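Local structure of anabena Tic22 (Anabaena sp., 4EV1) at residues Met1-Ile7 / Leu196-Asn200; Lys10-Pro15 / Asn205-Pro211; Val133-Arg139 / Asp183-Ile189; Arg139-Asp143 / His179-Asp183; Leu163-Asp167 / Pro211-Arg216. The protein probably acts as a chaperone in protein transport, as a Tic22-like family protein associated with thylakoids. All coordinates share one frame; numbering follows the deposited sequence.

Contact 1 (Met1-Ile7 / Leu196-Asn200); sequences MLSEQQI and LQDKN
Met1 and Asn200 meet where Met1 N donates to Asn200 OD1 at 2.6 Å, from a position tilted 21° off the carbonyl plane. Met1 CB lies 3.4 Å from Lys199 O, so the same residue also touches the chain just after helix 189-198. Leu196 fills the apolar side of the contact: Leu2 CD1 reaches its CD2 at 3.6 Å, and Ile7 CD1 comes to 4.1 Å from its CB. Ile7 has CG1 anti to its carbonyl carbon (chi1 -66°), and the extended branch sets CD1 3.6 Å from Leu196 O, a buried carbonyl for which the model offers no polar partner. The same methyl touches Gln197 CG at 3.8 Å; Gln197 NE2 continues past it to a hydrogen bond with Tyr89 OH, which is also hydrogen-bonded to Glu4 OE2. Ser3 and Gln6 close the start of helix 4-11: Gln6 N donates to Ser3 OG at 2.8 Å, and Ser3 N to Gln6 OE1 at 2.7 Å, the reciprocal pair that defines a capping box.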
# COMPACT_ATOMS: atom_id res chain seq x y z
N MET A 1 -18.71 -4.68 -13.39
CA MET A 1 -17.72 -4.10 -12.43
C MET A 1 -16.76 -5.22 -12.02
O MET A 1 -17.01 -6.40 -12.30
CB MET A 1 -18.43 -3.54 -11.20
CG MET A 1 -18.98 -4.64 -10.25
SD MET A 1 -19.98 -4.08 -8.84
CE MET A 1 -21.60 -4.16 -9.58
N LEU A 2 -15.68 -4.83 -11.34
CA LEU A 2 -14.74 -5.80 -10.78
C LEU A 2 -15.37 -6.44 -9.55
O LEU A 2 -15.96 -5.76 -8.70
CB LEU A 2 -13.40 -5.13 -10.43
CG LEU A 2 -12.65 -4.49 -11.60
CD1 LEU A 2 -11.46 -3.67 -11.12
CD2 LEU A 2 -12.19 -5.56 -12.58
N SER A 3 -15.23 -7.76 -9.45
CA SER A 3 -15.70 -8.50 -8.29
C SER A 3 -14.79 -8.22 -7.10
O SER A 3 -13.68 -7.71 -7.28
CB SER A 3 -15.71 -9.99 -8.59
OG SER A 3 -14.39 -10.52 -8.62
N GLU A 4 -15.26 -8.54 -5.90
CA GLU A 4 -14.42 -8.54 -4.69
C GLU A 4 -13.19 -9.46 -4.81
O GLU A 4 -12.12 -9.14 -4.29
CB GLU A 4 -15.24 -8.92 -3.45
CG GLU A 4 -16.10 -7.77 -2.85
CD GLU A 4 -15.25 -6.64 -2.20
OE1 GLU A 4 -15.19 -6.59 -0.94
OE2 GLU A 4 -14.66 -5.79 -2.92
N GLN A 5 -13.34 -10.61 -5.49
CA GLN A 5 -12.19 -11.47 -5.71
C GLN A 5 -11.20 -10.85 -6.70
O GLN A 5 -9.99 -10.94 -6.51
CB GLN A 5 -12.60 -12.88 -6.15
CG GLN A 5 -11.39 -13.82 -6.35
CD GLN A 5 -10.55 -14.03 -5.08
OE1 GLN A 5 -11.08 -14.02 -3.94
NE2 GLN A 5 -9.24 -14.22 -5.26
N GLN A 6 -11.70 -10.21 -7.74
CA GLN A 6 -10.82 -9.52 -8.68
C GLN A 6 -10.06 -8.37 -8.03
O GLN A 6 -8.89 -8.19 -8.32
CB GLN A 6 -11.61 -8.99 -9.88
CG GLN A 6 -12.07 -10.11 -10.80
CD GLN A 6 -13.04 -9.62 -11.88
OE1 GLN A 6 -13.99 -8.90 -11.59
NE2 GLN A 6 -12.79 -10.02 -13.12
N ILE A 7 -10.74 -7.57 -7.21
CA ILE A 7 -10.12 -6.46 -6.49
C ILE A 7 -9.05 -7.02 -5.53
O ILE A 7 -7.93 -6.50 -5.51
CB ILE A 7 -11.17 -5.61 -5.73
CG1 ILE A 7 -12.09 -4.90 -6.72
CG2 ILE A 7 -10.52 -4.60 -4.85
CD1 ILE A 7 -13.10 -3.94 -6.08
N LEU A 196 -12.28 1.32 -8.24
CA LEU A 196 -12.41 -0.10 -8.62
C LEU A 196 -13.71 -0.72 -8.04
O LEU A 196 -14.28 -1.63 -8.63
CB LEU A 196 -11.21 -0.92 -8.18
CG LEU A 196 -9.82 -0.50 -8.67
CD1 LEU A 196 -8.76 -1.31 -7.96
CD2 LEU A 196 -9.71 -0.66 -10.14
N GLN A 197 -14.15 -0.23 -6.89
CA GLN A 197 -15.39 -0.72 -6.26
C GLN A 197 -16.65 -0.13 -6.96
O GLN A 197 -17.69 -0.79 -7.00
CB GLN A 197 -15.42 -0.36 -4.77
CG GLN A 197 -14.38 -1.10 -3.91
CD GLN A 197 -14.32 -0.62 -2.46
OE1 GLN A 197 -14.48 0.55 -2.16
NE2 GLN A 197 -14.05 -1.55 -1.55
N ASP A 198 -16.54 1.09 -7.51
CA ASP A 198 -17.72 1.89 -7.95
C ASP A 198 -17.99 1.96 -9.46
O ASP A 198 -19.06 2.43 -9.86
CB ASP A 198 -17.64 3.32 -7.39
CG ASP A 198 -17.69 3.36 -5.87
OD1 ASP A 198 -18.04 2.32 -5.26
OD2 ASP A 198 -17.37 4.41 -5.27
N LYS A 199 -17.05 1.54 -10.29
CA LYS A 199 -17.23 1.69 -11.75
C LYS A 199 -17.41 0.36 -12.50
O LYS A 199 -16.89 -0.67 -12.08
CB LYS A 199 -16.08 2.51 -12.33
CG LYS A 199 -16.04 3.93 -11.82
CD LYS A 199 -15.80 4.93 -12.94
CE LYS A 199 -15.95 6.39 -12.46
NZ LYS A 199 -14.87 7.24 -13.08
N ASN A 200 -18.17 0.41 -13.60
CA ASN A 200 -18.34 -0.74 -14.52
C ASN A 200 -17.35 -0.71 -15.71
O ASN A 200 -17.16 -1.71 -16.41
CB ASN A 200 -19.79 -0.82 -15.07
CG ASN A 200 -20.74 -1.67 -14.20
OD1 ASN A 200 -20.32 -2.61 -13.53
ND2 ASN A 200 -22.03 -1.34 -14.24

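Contact 2 (Lys10-Pro15 / Asn205-Pro211); sequences KLDSVP and NQVVLVP
Lys10 NZ is gripped by two backbone carbonyls, 2.7 Å from Val207 O and 2.9 Å from Asn205 O. The two acceptors are met differently. NZ lies in the carbonyl plane of Val207, with a C=O...N angle of 155°, but stands above that of Asn205, 61° out of it. The lysine chain runs extended as far as CE and bends only at its last torsion (chi4 -58°), bringing the ammonium between the two oxygens. A water joins the two segments further along: it donates to Lys10 O at 2.6 Å and accepts from Leu209 N at 2.8 Å, and is also hydrogen-bonded to Ser13 OG. Leu209 thus has its backbone N bridged to the opposite segment while its side chain packs there directly. Its CB meets Val14 CG2 at 3.6 Å, crossing at about a right angle, and its CD2 lies 4.0 Å from Leu11 CD2, alongside it. Farther on, Pro15 CD touches Pro211 CB at 3.7 Å. On the other flank, strand 207-210 hydrogen-bonds to parallel strand 156-162, while Leu11 and Val14 also rest on helix 85-94, which places the contact between this sheet and that helix.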
# COMPACT_ATOMS: atom_id res chain seq x y z
N LYS A 10 -5.83 -7.95 -7.42
CA LYS A 10 -5.08 -6.77 -7.84
C LYS A 10 -4.29 -6.23 -6.65
O LYS A 10 -3.10 -5.97 -6.75
CB LYS A 10 -5.99 -5.69 -8.42
CG LYS A 10 -6.57 -6.03 -9.84
CD LYS A 10 -7.25 -4.84 -10.43
CE LYS A 10 -7.88 -5.16 -11.77
NZ LYS A 10 -6.85 -5.65 -12.70
N LEU A 11 -4.98 -6.07 -5.53
CA LEU A 11 -4.34 -5.60 -4.30
C LEU A 11 -3.23 -6.53 -3.79
O LEU A 11 -2.24 -6.07 -3.19
CB LEU A 11 -5.39 -5.41 -3.19
CG LEU A 11 -6.43 -4.34 -3.42
CD1 LEU A 11 -7.53 -4.34 -2.31
CD2 LEU A 11 -5.78 -2.96 -3.58
N ASP A 12 -3.40 -7.83 -4.00
CA ASP A 12 -2.44 -8.83 -3.54
C ASP A 12 -1.04 -8.72 -4.16
O ASP A 12 -0.09 -9.32 -3.65
CB ASP A 12 -2.96 -10.25 -3.80
CG ASP A 12 -3.94 -10.75 -2.74
OD1 ASP A 12 -4.19 -10.06 -1.75
OD2 ASP A 12 -4.46 -11.88 -2.91
N SER A 13 -0.90 -7.97 -5.24
CA SER A 13 0.43 -7.70 -5.81
C SER A 13 1.33 -7.02 -4.80
O SER A 13 2.53 -7.06 -4.93
CB SER A 13 0.31 -6.71 -6.96
OG SER A 13 -0.23 -7.33 -8.09
N VAL A 14 0.71 -6.29 -3.87
CA VAL A 14 1.42 -5.36 -3.00
C VAL A 14 1.63 -6.03 -1.65
O VAL A 14 0.65 -6.38 -0.98
CB VAL A 14 0.61 -4.07 -2.83
CG1 VAL A 14 1.32 -3.07 -1.96
CG2 VAL A 14 0.25 -3.45 -4.21
N PRO A 15 2.88 -6.22 -1.25
CA PRO A 15 3.09 -6.74 0.11
C PRO A 15 3.01 -5.63 1.18
O PRO A 15 3.45 -4.51 0.95
CB PRO A 15 4.50 -7.34 0.06
CG PRO A 15 5.19 -6.56 -0.94
CD PRO A 15 4.15 -6.00 -1.95
N ASN A 205 -10.07 -3.56 -15.62
CA ASN A 205 -9.41 -4.87 -15.66
C ASN A 205 -7.91 -4.80 -15.96
O ASN A 205 -7.16 -5.68 -15.58
CB ASN A 205 -10.04 -5.74 -16.74
CG ASN A 205 -11.39 -6.27 -16.35
OD1 ASN A 205 -12.35 -6.21 -17.13
ND2 ASN A 205 -11.49 -6.80 -15.13
N GLN A 206 -7.50 -3.77 -16.70
CA GLN A 206 -6.08 -3.61 -17.05
C GLN A 206 -5.22 -3.03 -15.91
O GLN A 206 -3.99 -3.06 -16.00
CB GLN A 206 -5.91 -2.67 -18.24
CG GLN A 206 -6.58 -3.14 -19.52
CD GLN A 206 -6.66 -2.03 -20.53
OE1 GLN A 206 -5.67 -1.34 -20.80
NE2 GLN A 206 -7.85 -1.84 -21.09
N VAL A 207 -5.69 -2.44 -14.97
CA VAL A 207 -5.02 -1.77 -13.87
C VAL A 207 -4.31 -2.81 -13.02
O VAL A 207 -4.88 -3.86 -12.69
CB VAL A 207 -6.01 -0.98 -12.99
CG1 VAL A 207 -5.29 -0.39 -11.78
CG2 VAL A 207 -6.68 0.12 -13.80
N VAL A 208 -3.10 -2.53 -12.79
CA VAL A 208 -2.27 -3.33 -11.90
C VAL A 208 -1.54 -2.40 -10.94
O VAL A 208 -1.20 -1.25 -11.28
CB VAL A 208 -1.26 -4.18 -12.68
CG1 VAL A 208 -1.97 -5.21 -13.55
CG2 VAL A 208 -0.35 -3.30 -13.52
N LEU A 209 -1.32 -2.90 -9.73
CA LEU A 209 -0.55 -2.18 -8.72
C LEU A 209 0.87 -2.71 -8.72
O LEU A 209 1.06 -3.91 -8.64
CB LEU A 209 -1.13 -2.39 -7.32
CG LEU A 209 -2.41 -1.59 -7.10
CD1 LEU A 209 -3.59 -2.25 -7.76
CD2 LEU A 209 -2.63 -1.40 -5.59
N VAL A 210 1.84 -1.81 -8.80
CA VAL A 210 3.24 -2.20 -8.88
C VAL A 210 3.92 -1.75 -7.57
O VAL A 210 4.07 -0.55 -7.31
CB VAL A 210 3.95 -1.58 -10.11
CG1 VAL A 210 5.40 -2.01 -10.17
CG2 VAL A 210 3.22 -1.97 -11.44
N PRO A 211 4.29 -2.71 -6.70
CA PRO A 211 4.98 -2.28 -5.49
C PRO A 211 6.40 -1.77 -5.71
O PRO A 211 6.91 -1.76 -6.81
CB PRO A 211 4.98 -3.54 -4.65
CG PRO A 211 5.05 -4.65 -5.67
CD PRO A 211 4.27 -4.17 -6.85
O HOH W 1 -2.14 -5.54 -9.18

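Contact 3 (Val133-Arg139 / Asp183-Ile189); sequences VPMFAVR and DIQVLDI
Arg139 and Asp183 form one end of a regular backbone ladder, with Arg139 N donating to Asp183 O at 2.7 Å. Reciprocal N-H...O pairs recur at Ala137 with Gln185 and Met135 with Leu187, and Ile189 N extends the series to Val133 O at 3.1 Å. The strand directions differ by 143°, an antiparallel arrangement with marked twist.

The charged contact is side-on: Arg139 NE reaches Asp183 OD1 at 3.1 Å and Arg139 NH2 reaches Asp183 OD2 at 3.0 Å, each on a syn lone pair, with the flat groups 2° from coplanar. A bend at chi3 (-76°) turns this guanidinium edge to the carboxylate, while Gln185 CB lies 3.7 Å above one face of the Arg139 guanidinium and its amide stacks on it; Tyr146 OH holds Gln185 OE1. With Arg139 cut back to an alanine, the Asp183 carboxylate would probably be left without its charged mate, and the Gln185 amide without the flat group it stacks on.

Apolar contacts divide between two faces. Phe136 CB meets Ile184 CG2 at 3.6 Å. On the other face, Ala137 CB lies 3.8 Å from Leu187 CD1, and Met135 SD touches Ile189 CD1 at 3.4 Å. Leu161 also covers this side. Such alternation marks an antiparallel beta ladder, whose strand 134-139 is also hydrogen-bonded to Phe162 and Val147, with helices 110-121 and 165-175 on the Phe136/Ile184 face.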
# COMPACT_ATOMS: atom_id res chain seq x y z
N VAL A 133 -1.62 6.34 1.40
CA VAL A 133 -0.45 5.82 0.69
C VAL A 133 -0.53 6.34 -0.74
O VAL A 133 -1.50 6.09 -1.41
CB VAL A 133 -0.49 4.29 0.61
CG1 VAL A 133 0.74 3.73 -0.11
CG2 VAL A 133 -0.57 3.68 2.05
N PRO A 134 0.49 7.09 -1.19
CA PRO A 134 0.36 7.59 -2.56
C PRO A 134 0.63 6.50 -3.60
O PRO A 134 1.21 5.45 -3.28
CB PRO A 134 1.43 8.68 -2.66
CG PRO A 134 2.40 8.38 -1.60
CD PRO A 134 1.69 7.60 -0.51
N MET A 135 0.11 6.76 -4.80
CA MET A 135 0.43 5.97 -6.00
C MET A 135 0.66 6.95 -7.16
O MET A 135 0.17 8.09 -7.15
CB MET A 135 -0.70 5.02 -6.32
CG MET A 135 -1.08 4.07 -5.18
SD MET A 135 -2.25 2.78 -5.68
CE MET A 135 -1.17 1.64 -6.43
N PHE A 136 1.36 6.50 -8.18
CA PHE A 136 1.79 7.39 -9.23
C PHE A 136 1.44 6.78 -10.55
O PHE A 136 1.76 5.61 -10.77
CB PHE A 136 3.29 7.63 -9.13
CG PHE A 136 3.73 8.05 -7.76
CD1 PHE A 136 4.10 7.11 -6.82
CD2 PHE A 136 3.72 9.39 -7.39
CE1 PHE A 136 4.49 7.49 -5.54
CE2 PHE A 136 4.12 9.78 -6.11
CZ PHE A 136 4.51 8.81 -5.19
N ALA A 137 0.79 7.56 -11.42
CA ALA A 137 0.36 7.04 -12.70
C ALA A 137 0.80 8.01 -13.78
O ALA A 137 0.61 9.24 -13.64
CB ALA A 137 -1.17 6.84 -12.73
N VAL A 138 1.40 7.46 -14.83
CA VAL A 138 1.89 8.28 -15.93
C VAL A 138 0.79 8.58 -16.92
O VAL A 138 0.03 7.69 -17.29
CB VAL A 138 3.07 7.60 -16.62
CG1 VAL A 138 3.51 8.38 -17.90
CG2 VAL A 138 4.19 7.48 -15.61
N ARG A 139 0.70 9.83 -17.34
CA ARG A 139 -0.34 10.23 -18.30
C ARG A 139 0.33 10.84 -19.49
O ARG A 139 1.40 11.43 -19.36
CB ARG A 139 -1.27 11.28 -17.70
CG ARG A 139 -1.94 10.88 -16.41
CD ARG A 139 -2.92 11.94 -16.00
NE ARG A 139 -2.27 13.12 -15.44
CZ ARG A 139 -2.89 14.05 -14.72
NH1 ARG A 139 -4.19 13.96 -14.46
NH2 ARG A 139 -2.20 15.09 -14.25
N ASP A 183 3.06 13.53 -17.96
CA ASP A 183 3.33 13.79 -16.56
C ASP A 183 2.95 12.61 -15.67
O ASP A 183 2.39 11.62 -16.15
CB ASP A 183 2.63 15.06 -16.09
CG ASP A 183 1.16 14.87 -15.85
OD1 ASP A 183 0.57 13.90 -16.35
OD2 ASP A 183 0.57 15.72 -15.15
N ILE A 184 3.27 12.75 -14.39
CA ILE A 184 2.87 11.76 -13.39
C ILE A 184 1.74 12.35 -12.56
O ILE A 184 1.91 13.40 -11.96
CB ILE A 184 4.04 11.42 -12.46
CG1 ILE A 184 5.25 10.95 -13.28
CG2 ILE A 184 3.59 10.33 -11.45
CD1 ILE A 184 6.53 10.70 -12.44
N GLN A 185 0.59 11.66 -12.50
CA GLN A 185 -0.49 12.01 -11.58
C GLN A 185 -0.31 11.36 -10.20
O GLN A 185 -0.03 10.16 -10.09
CB GLN A 185 -1.84 11.55 -12.13
CG GLN A 185 -3.03 12.17 -11.43
CD GLN A 185 -4.36 11.60 -11.88
OE1 GLN A 185 -4.41 10.58 -12.55
NE2 GLN A 185 -5.45 12.27 -11.52
N VAL A 186 -0.51 12.17 -9.17
CA VAL A 186 -0.54 11.66 -7.81
C VAL A 186 -1.94 11.14 -7.47
O VAL A 186 -2.95 11.85 -7.61
CB VAL A 186 -0.09 12.71 -6.81
CG1 VAL A 186 -0.12 12.10 -5.41
CG2 VAL A 186 1.29 13.14 -7.16
N LEU A 187 -1.99 9.87 -7.08
CA LEU A 187 -3.21 9.22 -6.64
C LEU A 187 -2.97 8.73 -5.20
O LEU A 187 -1.89 8.89 -4.66
CB LEU A 187 -3.54 8.02 -7.53
CG LEU A 187 -3.75 8.33 -9.02
CD1 LEU A 187 -3.62 7.07 -9.87
CD2 LEU A 187 -5.12 9.01 -9.24
N ASP A 188 -3.99 8.17 -4.60
CA ASP A 188 -3.81 7.42 -3.37
C ASP A 188 -4.63 6.16 -3.38
O ASP A 188 -5.61 6.06 -4.11
CB ASP A 188 -4.08 8.26 -2.12
CG ASP A 188 -5.49 8.69 -2.01
OD1 ASP A 188 -6.36 7.82 -2.02
OD2 ASP A 188 -5.74 9.91 -1.87
N ILE A 189 -4.19 5.19 -2.59
CA ILE A 189 -4.76 3.85 -2.62
C ILE A 189 -6.24 3.80 -2.26
O ILE A 189 -6.99 3.00 -2.82
CB ILE A 189 -3.97 2.89 -1.70
CG1 ILE A 189 -4.39 1.45 -1.96
CG2 ILE A 189 -4.19 3.22 -0.25
CD1 ILE A 189 -3.90 0.97 -3.29

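Contact 4 (Arg139-Asp143 / His179-Asp183); sequences RFAPD and HPKAD
Beyond the last hydrogen-bonded pair of an antiparallel ladder, Arg139 with Asp183, the two chains separate into loops that still touch, Phe140 packing on His179. Their rings make an edge-to-face pair: centroids are 4.6 Å apart, planes are inclined by 53°, and Phe140 CD1 sits 3.4 Å above the middle of the His179 imidazole. Phe140 has CG anti to its carbonyl carbon (chi1 -70°), and the two side chains run side by side in the same direction, while the Phe140 edge is turned to the imidazole face. His179 also opens a type I turn, closed by Ala182 N donating to His179 O at 2.9 Å.

At the last position of this turn, Ala182 CA approaches two carbonyl oxygens as a C-H donor, Arg139 O at 3.2 Å and Phe140 O at 3.1 Å. Ala141 CA returns a straighter C-H...O contact to Lys181 O, 3.5 Å long with 165° at the hydrogen. Pro142 closes round the ion pair: its CG is 3.8 Å from Asp183 OD2, and its carbonyl O stands 3.2 Å above one face of the Arg139 guanidinium, offset toward the rim. A glutamate in place of Arg139 would probably set a second negative charge against the Asp183 carboxylate and take from Pro142 O the cationic face beneath it.

Around this loop pair, Phe140 also touches Val147 and Pro148, Arg139 touches Tyr146, and Ala182 packs against Leu172 and Val175 of helix 165-175, at the outer end of strands 134-139 and 183-188.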
# COMPACT_ATOMS: atom_id res chain seq x y z
N ARG A 139 0.70 9.83 -17.34
CA ARG A 139 -0.34 10.23 -18.30
C ARG A 139 0.33 10.84 -19.49
O ARG A 139 1.40 11.43 -19.36
CB ARG A 139 -1.27 11.28 -17.70
CG ARG A 139 -1.94 10.88 -16.41
CD ARG A 139 -2.92 11.94 -16.00
NE ARG A 139 -2.27 13.12 -15.44
CZ ARG A 139 -2.89 14.05 -14.72
NH1 ARG A 139 -4.19 13.96 -14.46
NH2 ARG A 139 -2.20 15.09 -14.25
N PHE A 140 -0.30 10.69 -20.64
CA PHE A 140 0.17 11.34 -21.87
C PHE A 140 0.22 12.88 -21.72
O PHE A 140 1.12 13.54 -22.27
CB PHE A 140 -0.72 10.94 -23.05
CG PHE A 140 -0.56 9.49 -23.48
CD1 PHE A 140 0.61 9.06 -24.10
CD2 PHE A 140 -1.56 8.57 -23.25
CE1 PHE A 140 0.77 7.72 -24.46
CE2 PHE A 140 -1.40 7.24 -23.61
CZ PHE A 140 -0.25 6.82 -24.23
N ALA A 141 -0.74 13.43 -20.98
CA ALA A 141 -0.79 14.86 -20.65
C ALA A 141 -1.82 15.02 -19.54
O ALA A 141 -2.65 14.14 -19.37
CB ALA A 141 -1.18 15.71 -21.89
N PRO A 142 -1.76 16.13 -18.78
CA PRO A 142 -2.69 16.33 -17.66
C PRO A 142 -4.16 16.06 -18.01
O PRO A 142 -4.92 15.57 -17.18
CB PRO A 142 -2.48 17.80 -17.28
CG PRO A 142 -1.07 18.09 -17.68
CD PRO A 142 -0.80 17.24 -18.90
N ASP A 143 -4.53 16.38 -19.25
CA ASP A 143 -5.90 16.23 -19.76
C ASP A 143 -6.07 14.98 -20.63
O ASP A 143 -7.07 14.85 -21.35
CB ASP A 143 -6.27 17.48 -20.58
CG ASP A 143 -5.10 17.98 -21.41
OD1 ASP A 143 -4.66 17.26 -22.34
OD2 ASP A 143 -4.59 19.07 -21.09
N HIS A 179 5.79 12.36 -26.30
CA HIS A 179 4.71 13.06 -25.61
C HIS A 179 5.28 14.07 -24.62
O HIS A 179 5.35 13.81 -23.41
CB HIS A 179 3.78 12.07 -24.90
CG HIS A 179 3.18 11.05 -25.81
ND1 HIS A 179 1.97 11.23 -26.44
CD2 HIS A 179 3.64 9.84 -26.22
CE1 HIS A 179 1.70 10.17 -27.19
NE2 HIS A 179 2.71 9.32 -27.08
N PRO A 180 5.72 15.24 -25.13
CA PRO A 180 6.48 16.17 -24.28
C PRO A 180 5.70 16.76 -23.12
O PRO A 180 6.31 17.22 -22.15
CB PRO A 180 6.90 17.28 -25.26
CG PRO A 180 6.84 16.62 -26.61
CD PRO A 180 5.69 15.68 -26.54
N LYS A 181 4.37 16.72 -23.21
CA LYS A 181 3.47 17.13 -22.14
C LYS A 181 3.16 16.02 -21.10
O LYS A 181 2.41 16.26 -20.14
CB LYS A 181 2.15 17.63 -22.74
CG LYS A 181 2.29 18.97 -23.49
CD LYS A 181 1.16 19.23 -24.49
CE LYS A 181 0.17 20.30 -24.02
NZ LYS A 181 -0.38 19.99 -22.68
N ALA A 182 3.73 14.83 -21.29
CA ALA A 182 3.49 13.71 -20.35
C ALA A 182 3.83 14.07 -18.90
O ALA A 182 4.75 14.84 -18.63
CB ALA A 182 4.25 12.46 -20.79
N ASP A 183 3.06 13.53 -17.96
CA ASP A 183 3.33 13.79 -16.56
C ASP A 183 2.95 12.61 -15.67
O ASP A 183 2.39 11.62 -16.15
CB ASP A 183 2.63 15.06 -16.09
CG ASP A 183 1.16 14.87 -15.85
OD1 ASP A 183 0.57 13.90 -16.35
OD2 ASP A 183 0.57 15.72 -15.15

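Contact 5 (Leu163-Asp167 / Pro211-Arg216); sequences LSKQD and PSPESR. With EDO (1,2-ethanediol), chain G.
Leu163 comes first, its CB 4.1 Å from Pro211 CA. Ser164 follows with CB 3.9 Å from Pro213 CD; its OG is hydrogen-bonded to Glu112 OE2 and also accepts from Gln166 NE2 at 3.2 Å. Both chains start helices here: Ser164 is the N-cap residue of helix 165-175 and Ser212 that of helix 213-220, where Ser215 N donates to Ser212 OG at 3.1 Å. Two helix N-termini therefore lie next to each other. Gln166 places CG between its backbone N and carbonyl carbon (chi1 70°), and its extended chain carries the amide to Pro213, NE2 lying 3.9 Å from CG of that ring. Asp167 then meets Arg216 in an end-on salt bridge, OD2 to NH1 at 2.9 Å and OD1 to NH2 at 3.2 Å. The pair is far from coplanar, with planes 57° apart, and NH1 approaches OD2 from 49° out of the carboxylate plane. Arg216 NH1 also donates to Pro211 O at 2.9 Å, in the plane of that carbonyl.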
# COMPACT_ATOMS: atom_id res chain seq x y z
N LEU A 163 3.57 2.25 -6.65
CA LEU A 163 3.70 2.66 -5.26
C LEU A 163 4.99 3.48 -5.06
O LEU A 163 5.16 4.16 -4.03
CB LEU A 163 3.69 1.46 -4.33
CG LEU A 163 2.35 0.86 -3.88
CD1 LEU A 163 1.53 1.89 -3.05
CD2 LEU A 163 1.53 0.29 -5.02
N SER A 164 5.89 3.43 -6.04
CA SER A 164 7.11 4.18 -5.97
C SER A 164 7.29 5.18 -7.12
O SER A 164 7.26 4.81 -8.29
CB SER A 164 8.28 3.21 -5.91
OG SER A 164 9.42 3.98 -5.71
N LYS A 165 7.51 6.43 -6.77
CA LYS A 165 7.64 7.48 -7.74
C LYS A 165 8.75 7.27 -8.73
O LYS A 165 8.58 7.58 -9.85
CB LYS A 165 7.77 8.82 -7.07
CG LYS A 165 7.64 9.95 -7.99
CD LYS A 165 8.36 11.05 -7.44
CE LYS A 165 9.25 11.62 -8.46
NZ LYS A 165 8.49 12.70 -9.10
N GLN A 166 9.86 6.73 -8.29
CA GLN A 166 11.00 6.44 -9.17
C GLN A 166 10.63 5.50 -10.31
O GLN A 166 11.11 5.67 -11.43
CB GLN A 166 12.21 5.88 -8.39
CG GLN A 166 11.97 4.48 -7.88
CD GLN A 166 13.01 4.01 -6.86
OE1 GLN A 166 14.17 3.74 -7.22
NE2 GLN A 166 12.58 3.86 -5.59
N ASP A 167 9.76 4.54 -10.05
CA ASP A 167 9.28 3.64 -11.10
C ASP A 167 8.39 4.41 -12.10
O ASP A 167 8.45 4.14 -13.28
CB ASP A 167 8.46 2.48 -10.54
CG ASP A 167 9.31 1.45 -9.83
OD1 ASP A 167 10.37 1.02 -10.36
OD2 ASP A 167 8.92 1.08 -8.72
N PRO A 211 4.29 -2.71 -6.70
CA PRO A 211 4.98 -2.28 -5.49
C PRO A 211 6.40 -1.77 -5.71
O PRO A 211 6.91 -1.76 -6.81
CB PRO A 211 4.98 -3.54 -4.65
CG PRO A 211 5.05 -4.65 -5.67
CD PRO A 211 4.27 -4.17 -6.85
N SER A 212 7.04 -1.33 -4.64
CA SER A 212 8.32 -0.66 -4.71
C SER A 212 9.41 -1.62 -5.18
O SER A 212 9.20 -2.83 -5.15
CB SER A 212 8.68 -0.22 -3.31
OG SER A 212 8.96 -1.39 -2.51
N PRO A 213 10.55 -1.09 -5.67
CA PRO A 213 11.61 -2.00 -6.14
C PRO A 213 12.06 -2.97 -5.04
O PRO A 213 12.37 -4.14 -5.32
CB PRO A 213 12.76 -1.06 -6.53
CG PRO A 213 12.15 0.23 -6.80
CD PRO A 213 10.87 0.32 -5.95
N GLU A 214 12.11 -2.46 -3.82
CA GLU A 214 12.53 -3.27 -2.68
C GLU A 214 11.57 -4.43 -2.41
O GLU A 214 12.00 -5.54 -2.14
CB GLU A 214 12.67 -2.41 -1.43
CG GLU A 214 13.77 -1.34 -1.52
CD GLU A 214 13.41 -0.06 -2.35
OE1 GLU A 214 12.24 0.19 -2.75
OE2 GLU A 214 14.34 0.75 -2.59
N SER A 215 10.26 -4.16 -2.50
CA SER A 215 9.25 -5.21 -2.33
C SER A 215 9.28 -6.23 -3.48
O SER A 215 9.05 -7.42 -3.27
CB SER A 215 7.86 -4.57 -2.17
OG SER A 215 7.70 -4.10 -0.84
N ARG A 216 9.50 -5.74 -4.70
CA ARG A 216 9.55 -6.65 -5.86
C ARG A 216 10.72 -7.62 -5.71
O ARG A 216 10.55 -8.82 -5.93
CB ARG A 216 9.72 -5.86 -7.17
CG ARG A 216 8.47 -5.07 -7.56
CD ARG A 216 8.51 -4.69 -9.01
NE ARG A 216 9.74 -3.98 -9.42
CZ ARG A 216 9.91 -2.66 -9.38
NH1 ARG A 216 8.98 -1.85 -8.87
NH2 ARG A 216 11.05 -2.11 -9.84
C1 EDO G . 10.78 0.27 0.31
O1 EDO G . 10.67 1.49 -0.41
C2 EDO G . 9.83 -0.69 -0.38
O2 EDO G . 8.46 -0.66 0.06

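In the fold
From the N terminus, residues 1-7 pair with 196-200 (contact 1) and residues 10-15 with 205-211 (contact 2), so these two long closures cross and fasten the first helix, 4-11, to the end of helix 189-198 and to strand 207-210. Nested inside both is contact 3, which pairs strands 134-139 and 183-188, and nested within that is contact 4 in the loops beyond the ladder. Contact 5, between 163-167 and 211-216, crosses all four. It shares Pro211 with contact 2, and Leu163 packs on Val133 and Met135 of contact 3. Leu209 of contact 2 touches Met135 and Ile189, joining the ladder to the three-stranded sheet.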